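Local coordinates for HP0958 (Helicobacter pylori, PDB 3NA7), which probably acts in flagellar biogenesis as an export chaperone and post-transcriptional regulator, joining a long coiled-coil hairpin to a C4 zinc ribbon, at residues K8-I13 with E171-K176; K18-L23 with I161-K166; I193-K198 with I231-G236; I206-K211 with C225-R230. All blocks are in the same frame, centred on the assembly; numbering follows the deposited sequence.

Contact 1: K8-I13 with E171-K176; sequences KQLIEI and EKTEPK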
# COMPACT_ATOMS: atom_id res chain seq x y z
N LYS A 8 -22.99 -34.56 -2.85
CA LYS A 8 -23.15 -33.98 -4.19
C LYS A 8 -23.73 -32.57 -4.10
O LYS A 8 -23.23 -31.66 -4.75
CB LYS A 8 -24.03 -34.87 -5.08
CG LYS A 8 -24.22 -34.35 -6.51
CD LYS A 8 -24.64 -35.44 -7.51
CE LYS A 8 -24.42 -34.94 -8.97
NZ LYS A 8 -24.78 -35.94 -10.04
N GLN A 9 -24.77 -32.41 -3.29
CA GLN A 9 -25.44 -31.12 -3.14
C GLN A 9 -24.54 -30.02 -2.62
O GLN A 9 -24.61 -28.91 -3.10
CB GLN A 9 -26.68 -31.25 -2.26
CG GLN A 9 -27.94 -31.52 -3.06
CD GLN A 9 -29.13 -31.82 -2.16
OE1 GLN A 9 -29.08 -32.73 -1.33
NE2 GLN A 9 -30.21 -31.07 -2.35
N LEU A 10 -23.70 -30.35 -1.65
CA LEU A 10 -22.73 -29.43 -1.06
C LEU A 10 -21.57 -29.13 -1.99
O LEU A 10 -21.03 -28.01 -1.96
CB LEU A 10 -22.16 -30.00 0.25
CG LEU A 10 -23.15 -30.18 1.40
CD1 LEU A 10 -22.42 -30.37 2.73
CD2 LEU A 10 -24.07 -28.99 1.49
N ILE A 11 -21.17 -30.11 -2.80
CA ILE A 11 -20.14 -29.87 -3.82
C ILE A 11 -20.64 -28.84 -4.83
O ILE A 11 -19.93 -27.88 -5.09
CB ILE A 11 -19.60 -31.17 -4.49
CG1 ILE A 11 -18.77 -31.98 -3.49
CG2 ILE A 11 -18.71 -30.83 -5.74
CD1 ILE A 11 -18.65 -33.48 -3.80
N GLU A 12 -21.85 -29.01 -5.36
CA GLU A 12 -22.41 -27.97 -6.25
C GLU A 12 -22.44 -26.60 -5.57
O GLU A 12 -22.02 -25.62 -6.17
CB GLU A 12 -23.82 -28.29 -6.75
CG GLU A 12 -24.03 -29.69 -7.31
CD GLU A 12 -25.25 -29.78 -8.22
OE1 GLU A 12 -25.12 -29.44 -9.42
OE2 GLU A 12 -26.32 -30.20 -7.74
N ILE A 13 -22.92 -26.52 -4.33
CA ILE A 13 -23.01 -25.22 -3.67
C ILE A 13 -21.63 -24.60 -3.45
O ILE A 13 -21.45 -23.42 -3.69
CB ILE A 13 -23.81 -25.27 -2.34
CG1 ILE A 13 -25.26 -25.67 -2.60
CG2 ILE A 13 -23.76 -23.90 -1.61
CD1 ILE A 13 -25.91 -26.40 -1.43
N GLU A 171 -32.13 -24.05 -1.31
CA GLU A 171 -33.54 -24.24 -1.06
C GLU A 171 -33.91 -25.71 -1.21
O GLU A 171 -34.84 -26.17 -0.53
CB GLU A 171 -34.35 -23.36 -2.03
CG GLU A 171 -35.81 -23.18 -1.67
CD GLU A 171 -36.72 -24.17 -2.37
OE1 GLU A 171 -36.80 -24.09 -3.61
OE2 GLU A 171 -37.37 -25.01 -1.69
N LYS A 172 -33.18 -26.44 -2.05
CA LYS A 172 -33.39 -27.87 -2.26
C LYS A 172 -32.55 -28.74 -1.32
O LYS A 172 -32.59 -29.95 -1.43
CB LYS A 172 -33.05 -28.30 -3.70
CG LYS A 172 -33.75 -27.58 -4.84
CD LYS A 172 -33.24 -28.18 -6.16
CE LYS A 172 -33.14 -27.15 -7.29
NZ LYS A 172 -34.47 -26.72 -7.84
N THR A 173 -31.77 -28.13 -0.44
CA THR A 173 -30.83 -28.89 0.42
C THR A 173 -31.38 -29.05 1.85
O THR A 173 -31.86 -28.09 2.44
CB THR A 173 -29.43 -28.22 0.50
OG1 THR A 173 -28.98 -27.89 -0.82
CG2 THR A 173 -28.44 -29.14 1.12
N GLU A 174 -31.30 -30.26 2.39
CA GLU A 174 -31.69 -30.53 3.77
C GLU A 174 -31.07 -29.45 4.68
O GLU A 174 -29.85 -29.25 4.67
CB GLU A 174 -31.24 -31.93 4.17
CG GLU A 174 -31.63 -32.36 5.58
CD GLU A 174 -32.94 -33.12 5.63
OE1 GLU A 174 -33.13 -33.99 4.77
OE2 GLU A 174 -33.77 -32.85 6.54
N PRO A 175 -31.91 -28.73 5.45
CA PRO A 175 -31.38 -27.60 6.22
C PRO A 175 -30.24 -27.97 7.14
O PRO A 175 -29.26 -27.23 7.22
CB PRO A 175 -32.60 -27.09 6.98
CG PRO A 175 -33.74 -27.42 6.04
CD PRO A 175 -33.38 -28.80 5.53
N LYS A 176 -30.33 -29.14 7.77
CA LYS A 176 -29.22 -29.63 8.60
C LYS A 176 -27.89 -29.81 7.85
O LYS A 176 -26.84 -29.63 8.43
CB LYS A 176 -29.59 -30.95 9.30
CG LYS A 176 -29.43 -32.21 8.45
CD LYS A 176 -29.07 -33.42 9.30
CE LYS A 176 -28.48 -34.57 8.46
NZ LYS A 176 -29.51 -35.52 7.96
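Gln9 and Thr173 approach each other from opposite directions, and the amide of Gln9 passes beyond the threonine side chain to reach the backbone just ahead of it. The glutamine runs straight out from CG (chi2 173°), which carries NE2 to 2.8 Å from Lys172 O. The bond is short but bent, 128° at the hydrogen, and is therefore weak. NE2 also lies 3.6 Å from Thr173 CA, against the flank of the turn. Thr173 places its two branches differently. OG1 stands beside its own backbone N (chi1 -48°) and is hydrogen-bonded to Leu169 O, one turn back in helix 91-171, so the hydroxyl is satisfied within its own part of the chain. The methyl CG2 is directed instead at Leu10, whose CD2 is 4.4 Å away, a loose apolar touch. In the fold, this is the point where the returning arm of the antiparallel coiled-coil hairpin breaks off and the chain turns into helix 175-188, with Glu174 at the N-cap position; helix 4-22 lies alongside. Ile13, one helical turn on from Gln9, brings CD1 obliquely to 3.5 Å from Thr173 OG1, placing a methyl against the already bonded hydroxyl. Leu10 and Ile13 also touch Tyr181 of helix 175-188, while Lys172 sends its bent side chain away from helix 4-22.

Contact 2: K18-L23 with I161-K166; sequences KEIDSL and IIFKKK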
# COMPACT_ATOMS: atom_id res chain seq x y z
N LYS A 18 -17.14 -20.59 -4.43
CA LYS A 18 -15.79 -20.35 -4.97
C LYS A 18 -15.83 -19.44 -6.18
O LYS A 18 -14.94 -18.61 -6.34
CB LYS A 18 -15.09 -21.66 -5.37
CG LYS A 18 -14.74 -22.58 -4.22
CD LYS A 18 -14.08 -23.84 -4.76
CE LYS A 18 -13.90 -24.89 -3.68
NZ LYS A 18 -13.05 -26.03 -4.14
N GLU A 19 -16.86 -19.61 -7.02
CA GLU A 19 -17.06 -18.72 -8.17
C GLU A 19 -17.23 -17.29 -7.74
O GLU A 19 -16.53 -16.40 -8.23
CB GLU A 19 -18.27 -19.13 -9.01
CG GLU A 19 -18.01 -20.31 -9.94
CD GLU A 19 -18.98 -20.34 -11.14
OE1 GLU A 19 -18.77 -19.57 -12.12
OE2 GLU A 19 -19.93 -21.15 -11.09
N ILE A 20 -18.17 -17.05 -6.83
CA ILE A 20 -18.38 -15.72 -6.28
C ILE A 20 -17.09 -15.13 -5.73
O ILE A 20 -16.74 -13.99 -6.04
CB ILE A 20 -19.49 -15.69 -5.22
CG1 ILE A 20 -20.83 -16.03 -5.89
CG2 ILE A 20 -19.52 -14.31 -4.51
CD1 ILE A 20 -22.00 -16.22 -4.98
N ASP A 21 -16.34 -15.92 -4.97
CA ASP A 21 -15.11 -15.42 -4.36
C ASP A 21 -13.94 -15.18 -5.31
O ASP A 21 -13.18 -14.25 -5.08
CB ASP A 21 -14.64 -16.35 -3.25
CG ASP A 21 -15.13 -15.91 -1.89
OD1 ASP A 21 -14.56 -14.93 -1.34
OD2 ASP A 21 -16.09 -16.54 -1.38
N SER A 22 -13.79 -16.05 -6.31
CA SER A 22 -12.60 -16.07 -7.17
C SER A 22 -12.69 -15.00 -8.26
O SER A 22 -11.75 -14.77 -9.04
CB SER A 22 -12.40 -17.47 -7.78
OG SER A 22 -13.29 -17.70 -8.85
N LEU A 23 -13.84 -14.34 -8.29
CA LEU A 23 -14.08 -13.16 -9.09
C LEU A 23 -13.64 -11.89 -8.41
O LEU A 23 -13.66 -10.81 -9.02
CB LEU A 23 -15.56 -13.07 -9.45
CG LEU A 23 -16.01 -14.05 -10.54
CD1 LEU A 23 -17.52 -14.12 -10.62
CD2 LEU A 23 -15.41 -13.70 -11.93
N ILE A 161 -26.03 -13.22 -10.17
CA ILE A 161 -26.53 -14.40 -10.87
C ILE A 161 -26.01 -15.67 -10.20
O ILE A 161 -26.78 -16.58 -9.97
CB ILE A 161 -26.19 -14.37 -12.40
CG1 ILE A 161 -27.03 -13.32 -13.13
CG2 ILE A 161 -26.40 -15.77 -13.05
CD1 ILE A 161 -26.31 -12.68 -14.36
N ILE A 162 -24.72 -15.76 -9.89
CA ILE A 162 -24.20 -16.93 -9.17
C ILE A 162 -24.94 -17.10 -7.81
O ILE A 162 -25.44 -18.18 -7.53
CB ILE A 162 -22.66 -16.92 -9.01
CG1 ILE A 162 -21.96 -16.90 -10.40
CG2 ILE A 162 -22.19 -18.15 -8.26
CD1 ILE A 162 -20.49 -16.40 -10.39
N PHE A 163 -25.08 -16.03 -7.04
CA PHE A 163 -25.79 -16.12 -5.77
C PHE A 163 -27.25 -16.58 -5.92
O PHE A 163 -27.71 -17.44 -5.19
CB PHE A 163 -25.70 -14.81 -4.96
CG PHE A 163 -26.16 -14.97 -3.55
CD1 PHE A 163 -25.30 -15.49 -2.58
CD2 PHE A 163 -27.47 -14.64 -3.19
CE1 PHE A 163 -25.74 -15.66 -1.27
CE2 PHE A 163 -27.92 -14.80 -1.88
CZ PHE A 163 -27.06 -15.31 -0.92
N LYS A 164 -27.97 -16.01 -6.88
CA LYS A 164 -29.33 -16.45 -7.22
C LYS A 164 -29.39 -17.97 -7.46
O LYS A 164 -30.32 -18.63 -7.00
CB LYS A 164 -29.86 -15.65 -8.41
CG LYS A 164 -31.13 -16.15 -9.06
CD LYS A 164 -32.40 -15.61 -8.40
CE LYS A 164 -33.63 -16.08 -9.15
NZ LYS A 164 -34.69 -16.51 -8.20
N LYS A 165 -28.39 -18.52 -8.16
CA LYS A 165 -28.26 -19.98 -8.38
C LYS A 165 -28.04 -20.72 -7.08
O LYS A 165 -28.58 -21.80 -6.88
CB LYS A 165 -27.09 -20.31 -9.33
CG LYS A 165 -27.40 -20.26 -10.84
CD LYS A 165 -26.13 -20.47 -11.71
CE LYS A 165 -25.70 -21.95 -11.81
NZ LYS A 165 -24.41 -22.13 -12.58
N LYS A 166 -27.21 -20.13 -6.21
CA LYS A 166 -26.96 -20.69 -4.89
C LYS A 166 -28.27 -20.79 -4.09
O LYS A 166 -28.53 -21.83 -3.47
CB LYS A 166 -25.90 -19.89 -4.13
CG LYS A 166 -25.48 -20.53 -2.80
CD LYS A 166 -24.70 -19.57 -1.89
CE LYS A 166 -24.53 -20.20 -0.53
NZ LYS A 166 -23.44 -19.62 0.27
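Ile162 lies against Ile20, Glu19 and Leu23, and its side chain can be followed outward atom by atom. CB sits 3.7 Å from Ile20 CG1. From there the side chain divides: CG2, anti to the backbone N, comes to 3.5 Å from the same Ile20 CG1, closer than carbons usually pack, as the two isoleucines slide past each other in opposite directions. The other branch, through CG1, ends in CD1, which meets Leu23 CD1 tip to tip at 3.8 Å and is equally close to Glu19 CB, whose side chain crosses it at about a right angle. The segments 18-22 of helix 4-22 and 161-166 of helix 91-171 run antiparallel at 160°, their axes 9.8 Å apart at closest approach; helix 4-22 here packs on the returning arm of the kinked coiled-coil hairpin. Ile20 continues past Ile162 toward Phe163. Its CD1 stops 3.7 Å from Phe163 N and lies at the edge of the phenylalanine ring, near the ring plane. Leu16 extends the apolar strip on Ile162, while at its margins Lys166 forms a salt bridge with Asp17 and Gln159 NE2 donates a hydrogen bond to Ile20 O.

Contact 3: I193-K198 with I231-G236; sequences IVTIKK and ILYAEG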
# COMPACT_ATOMS: atom_id res chain seq x y z
N ILE A 193 -14.74 -28.10 1.71
CA ILE A 193 -14.86 -29.46 1.19
C ILE A 193 -13.62 -29.83 0.40
O ILE A 193 -13.28 -29.17 -0.58
CB ILE A 193 -16.08 -29.60 0.26
CG1 ILE A 193 -17.35 -29.15 0.97
CG2 ILE A 193 -16.21 -31.04 -0.27
CD1 ILE A 193 -18.51 -28.95 0.02
N VAL A 194 -12.95 -30.89 0.81
CA VAL A 194 -11.69 -31.30 0.18
C VAL A 194 -11.66 -32.77 -0.23
O VAL A 194 -12.31 -33.60 0.39
CB VAL A 194 -10.49 -30.94 1.06
CG1 VAL A 194 -10.26 -29.42 1.03
CG2 VAL A 194 -10.69 -31.47 2.50
N THR A 195 -10.91 -33.07 -1.29
CA THR A 195 -10.69 -34.45 -1.72
C THR A 195 -9.53 -35.07 -0.94
O THR A 195 -8.68 -34.35 -0.43
CB THR A 195 -10.38 -34.52 -3.22
OG1 THR A 195 -9.05 -34.05 -3.45
CG2 THR A 195 -11.37 -33.66 -4.02
N ILE A 196 -9.50 -36.40 -0.83
CA ILE A 196 -8.33 -37.05 -0.24
C ILE A 196 -7.24 -37.17 -1.30
O ILE A 196 -7.50 -37.66 -2.40
CB ILE A 196 -8.64 -38.47 0.31
CG1 ILE A 196 -9.64 -38.41 1.46
CG2 ILE A 196 -7.34 -39.18 0.75
CD1 ILE A 196 -10.03 -39.77 2.02
N LYS A 197 -6.03 -36.72 -0.98
CA LYS A 197 -4.86 -36.90 -1.84
C LYS A 197 -3.81 -37.67 -1.05
O LYS A 197 -3.66 -37.44 0.15
CB LYS A 197 -4.30 -35.56 -2.32
CG LYS A 197 -5.26 -34.76 -3.20
CD LYS A 197 -4.96 -33.27 -3.09
CE LYS A 197 -6.19 -32.42 -3.39
NZ LYS A 197 -6.20 -31.16 -2.60
N LYS A 198 -3.09 -38.56 -1.72
CA LYS A 198 -2.27 -39.57 -1.04
C LYS A 198 -3.17 -40.35 -0.07
O LYS A 198 -4.09 -41.07 -0.48
CB LYS A 198 -1.09 -38.93 -0.29
CG LYS A 198 -0.03 -38.27 -1.17
CD LYS A 198 1.17 -37.83 -0.32
CE LYS A 198 2.41 -37.54 -1.17
NZ LYS A 198 2.38 -36.16 -1.74
N ILE A 231 -14.99 -31.33 5.53
CA ILE A 231 -15.65 -32.41 4.82
C ILE A 231 -14.69 -33.04 3.80
O ILE A 231 -14.01 -32.33 3.06
CB ILE A 231 -16.91 -31.91 4.09
CG1 ILE A 231 -17.95 -31.39 5.09
CG2 ILE A 231 -17.52 -33.03 3.23
CD1 ILE A 231 -18.97 -30.47 4.45
N LEU A 232 -14.65 -34.38 3.78
CA LEU A 232 -13.77 -35.17 2.91
C LEU A 232 -14.53 -36.07 1.95
O LEU A 232 -15.53 -36.68 2.31
CB LEU A 232 -12.87 -36.07 3.76
CG LEU A 232 -11.52 -35.58 4.26
CD1 LEU A 232 -10.92 -36.64 5.16
CD2 LEU A 232 -10.61 -35.27 3.09
N TYR A 233 -14.05 -36.17 0.71
CA TYR A 233 -14.58 -37.16 -0.22
C TYR A 233 -13.54 -37.69 -1.20
O TYR A 233 -12.62 -36.98 -1.57
CB TYR A 233 -15.81 -36.62 -0.97
CG TYR A 233 -15.53 -35.62 -2.06
CD1 TYR A 233 -15.64 -35.97 -3.41
CD2 TYR A 233 -15.18 -34.31 -1.75
CE1 TYR A 233 -15.40 -35.03 -4.42
CE2 TYR A 233 -14.94 -33.37 -2.75
CZ TYR A 233 -15.05 -33.73 -4.08
OH TYR A 233 -14.80 -32.78 -5.05
N ALA A 234 -13.71 -38.95 -1.58
CA ALA A 234 -12.91 -39.54 -2.65
C ALA A 234 -13.51 -39.14 -3.99
O ALA A 234 -14.70 -39.36 -4.22
CB ALA A 234 -12.91 -41.04 -2.53
N GLU A 235 -12.70 -38.54 -4.85
CA GLU A 235 -13.15 -38.20 -6.20
C GLU A 235 -13.64 -39.47 -6.92
O GLU A 235 -12.91 -40.06 -7.72
CB GLU A 235 -12.03 -37.51 -6.99
CG GLU A 235 -11.97 -35.98 -6.84
CD GLU A 235 -12.84 -35.24 -7.86
OE1 GLU A 235 -12.27 -34.50 -8.70
OE2 GLU A 235 -14.08 -35.39 -7.84
N GLY A 236 -14.87 -39.87 -6.61
CA GLY A 236 -15.47 -41.12 -7.11
C GLY A 236 -15.43 -42.30 -6.13
O GLY A 236 -14.40 -42.97 -6.01
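Strands 193-195 and 231-233 run parallel in register, Ile193 beside Ile231, Val194 beside Leu232 and Thr195 beside Tyr233, with a 31° angle between their directions. Val194 uses both its N and its O on strand 231-233: its N reaches Ile231 O at 2.9 Å in a nearly straight bond (176°), and its O accepts Tyr233 N at 3.1 Å. Beyond it, Ile196 N approaches Tyr233 O from above the carbonyl plane at 3.3 Å, a less well aligned bond where the pairing runs out. On the face of Ile193, Thr195 and Tyr233, the tyrosine ring makes most of the side-chain contact. With CG set between the backbone N and the carbonyl carbon (chi1 75°), its ring leans over the neighbouring strand, so that CE2 is 3.6 Å from Ile193 CG2 and CZ is 3.7 Å from Thr195 CG2. Both methyls meet the ring obliquely. On the other face Leu232 CD2 lies 3.8 Å from Val194 CG2, and Ile196 CG1 crosses the same leucine at about a right angle. The Ile193 face packs on helix 4-22, whereas Leu232 touches the zinc ligand Cys225. Backbone bonds thus set the register, while the largely apolar faces join helix 4-22 to the zinc-binding loop.

Contact 4: I206-K211 with C225-R230; sequences IRLNDK and CPYCGR. With ZN (zinc ion), chain B.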
# COMPACT_ATOMS: atom_id res chain seq x y z
N ILE A 206 -2.55 -33.98 6.92
CA ILE A 206 -2.09 -34.95 7.91
C ILE A 206 -2.66 -36.32 7.54
O ILE A 206 -3.84 -36.43 7.21
CB ILE A 206 -2.51 -34.52 9.33
CG1 ILE A 206 -1.93 -33.12 9.63
CG2 ILE A 206 -2.07 -35.54 10.37
CD1 ILE A 206 -2.65 -32.38 10.72
N ARG A 207 -1.82 -37.34 7.57
CA ARG A 207 -2.19 -38.66 7.03
C ARG A 207 -3.39 -39.24 7.77
O ARG A 207 -3.45 -39.21 9.00
CB ARG A 207 -1.00 -39.62 7.12
CG ARG A 207 -0.95 -40.67 6.02
CD ARG A 207 -0.14 -40.19 4.80
NE ARG A 207 1.16 -40.85 4.62
CZ ARG A 207 1.39 -42.16 4.72
NH1 ARG A 207 0.40 -43.01 5.01
NH2 ARG A 207 2.62 -42.64 4.53
N LEU A 208 -4.36 -39.75 7.03
CA LEU A 208 -5.56 -40.35 7.63
C LEU A 208 -5.27 -41.79 7.96
O LEU A 208 -4.61 -42.46 7.17
CB LEU A 208 -6.74 -40.25 6.66
CG LEU A 208 -7.13 -38.82 6.26
CD1 LEU A 208 -7.77 -38.73 4.87
CD2 LEU A 208 -8.04 -38.22 7.32
N ASN A 209 -5.73 -42.28 9.11
CA ASN A 209 -5.49 -43.67 9.49
C ASN A 209 -6.32 -44.64 8.63
O ASN A 209 -7.20 -44.23 7.87
CB ASN A 209 -5.65 -43.92 11.00
CG ASN A 209 -7.11 -43.87 11.48
OD1 ASN A 209 -8.06 -43.85 10.69
ND2 ASN A 209 -7.29 -43.87 12.80
N ASP A 210 -6.01 -45.92 8.74
CA ASP A 210 -6.60 -46.90 7.84
C ASP A 210 -8.12 -46.90 7.96
O ASP A 210 -8.82 -46.89 6.94
CB ASP A 210 -6.01 -48.29 8.09
CG ASP A 210 -4.59 -48.42 7.55
OD1 ASP A 210 -4.20 -47.63 6.65
OD2 ASP A 210 -3.87 -49.32 8.02
N LYS A 211 -8.60 -46.87 9.19
CA LYS A 211 -10.04 -46.90 9.47
C LYS A 211 -10.81 -45.80 8.74
O LYS A 211 -11.86 -46.05 8.16
CB LYS A 211 -10.27 -46.79 10.98
CG LYS A 211 -11.56 -47.43 11.48
CD LYS A 211 -11.84 -47.00 12.91
CE LYS A 211 -12.72 -48.01 13.63
NZ LYS A 211 -14.09 -48.09 13.05
N CYS A 225 -12.76 -34.72 8.35
CA CYS A 225 -11.42 -35.00 8.80
C CYS A 225 -11.36 -34.91 10.31
O CYS A 225 -11.87 -33.97 10.90
CB CYS A 225 -10.41 -34.04 8.17
SG CYS A 225 -8.82 -34.12 8.99
N PRO A 226 -10.69 -35.88 10.95
CA PRO A 226 -10.64 -35.88 12.41
C PRO A 226 -9.61 -34.90 13.00
O PRO A 226 -9.61 -34.66 14.21
CB PRO A 226 -10.28 -37.33 12.75
CG PRO A 226 -9.44 -37.77 11.57
CD PRO A 226 -10.03 -37.07 10.37
N TYR A 227 -8.74 -34.35 12.15
CA TYR A 227 -7.75 -33.38 12.63
C TYR A 227 -8.22 -31.94 12.53
O TYR A 227 -7.92 -31.13 13.42
CB TYR A 227 -6.41 -33.55 11.91
CG TYR A 227 -6.02 -34.99 11.68
CD1 TYR A 227 -5.84 -35.87 12.75
CD2 TYR A 227 -5.85 -35.49 10.39
CE1 TYR A 227 -5.49 -37.21 12.55
CE2 TYR A 227 -5.49 -36.82 10.18
CZ TYR A 227 -5.31 -37.67 11.26
OH TYR A 227 -4.94 -38.99 11.05
N CYS A 228 -8.98 -31.61 11.49
CA CYS A 228 -9.36 -30.20 11.29
C CYS A 228 -10.84 -29.91 11.11
O CYS A 228 -11.26 -28.77 11.24
CB CYS A 228 -8.60 -29.59 10.11
SG CYS A 228 -9.16 -30.31 8.60
N GLY A 229 -11.64 -30.92 10.78
CA GLY A 229 -13.09 -30.76 10.79
C GLY A 229 -13.71 -30.61 9.41
O GLY A 229 -14.92 -30.61 9.26
N ARG A 230 -12.86 -30.47 8.39
CA ARG A 230 -13.32 -30.33 7.01
C ARG A 230 -14.13 -31.55 6.52
O ARG A 230 -13.97 -32.66 7.04
CB ARG A 230 -12.11 -30.09 6.10
CG ARG A 230 -11.43 -28.75 6.33
CD ARG A 230 -10.20 -28.60 5.45
NE ARG A 230 -9.72 -27.22 5.44
CZ ARG A 230 -8.75 -26.77 6.23
NH1 ARG A 230 -8.14 -27.58 7.08
NH2 ARG A 230 -8.37 -25.51 6.15
ZN ZN B . -7.88 -32.20 7.71
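Tyr227 OH donates a hydrogen bond to Arg207 O at 2.5 Å, with the donor tilted 18° from the carbonyl plane. The ring behind this hydroxyl lies between two aliphatic groups. Ile206 CG2 sits over one face, 3.8 Å from the centroid in a CH-pi contact and offset toward the rim, and Pro226 CG covers the opposite face. Leu208 CD2 meets Pro226 CD at 3.8 Å and comes obliquely to the tyrosine ring, reaching inward from a chain whose other residues here are mostly exposed. Beyond it, Asn209 OD1 caps Ile212 N at the start of helix 210-218. On the far side of the tyrosine's own loop is the metal. Cys225 SG, anti to the backbone N (chi1 167°), binds the zinc ion at 2.5 Å, and the chain following it wraps back over the sulfur, the backbone N-H groups of Tyr227 and Cys228 donating to it from 3.2 Å and 3.5 Å respectively. Such donors would be expected to spread some of the negative charge of a metal-bound thiolate. Cys228 SG supplies the second ligand from this loop, and a weak bond from Arg230 NH1 also reaches it; Cys201 and Cys204 complete the four-cysteine site of the C4 zinc ribbon, whose two CxxC loops face each other across the metal. Bonded to Arg207 O and held between Ile206 and Pro226, Tyr227 thus ties the Cys225/Cys228 loop to the chain after Cys204, a link between the two halves of the ribbon additional to the zinc ion.

Overall arrangement
Helix 4-22 unites contacts 1 and 2: the buried contact 1 fixes it at the break between helices 91-171 and 175-188, while contact 2, nearer the surface, packs it along the returning arm, and the two meet where Ile13 touches Lys166. Contact 3 is partly buried and adjoins contact 1 through Leu10 and Ile11, so the same helix also backs the sheet. Contact 4 lies largely on the surface, about 11 Å from contact 3 between centres, joined to it through Leu208, Leu232 and Cys225. The chemistry changes accordingly, from a weak amide bond and aliphatic packing among helices, through backbone pairing, to metal ligation and a tyrosine hydrogen bond.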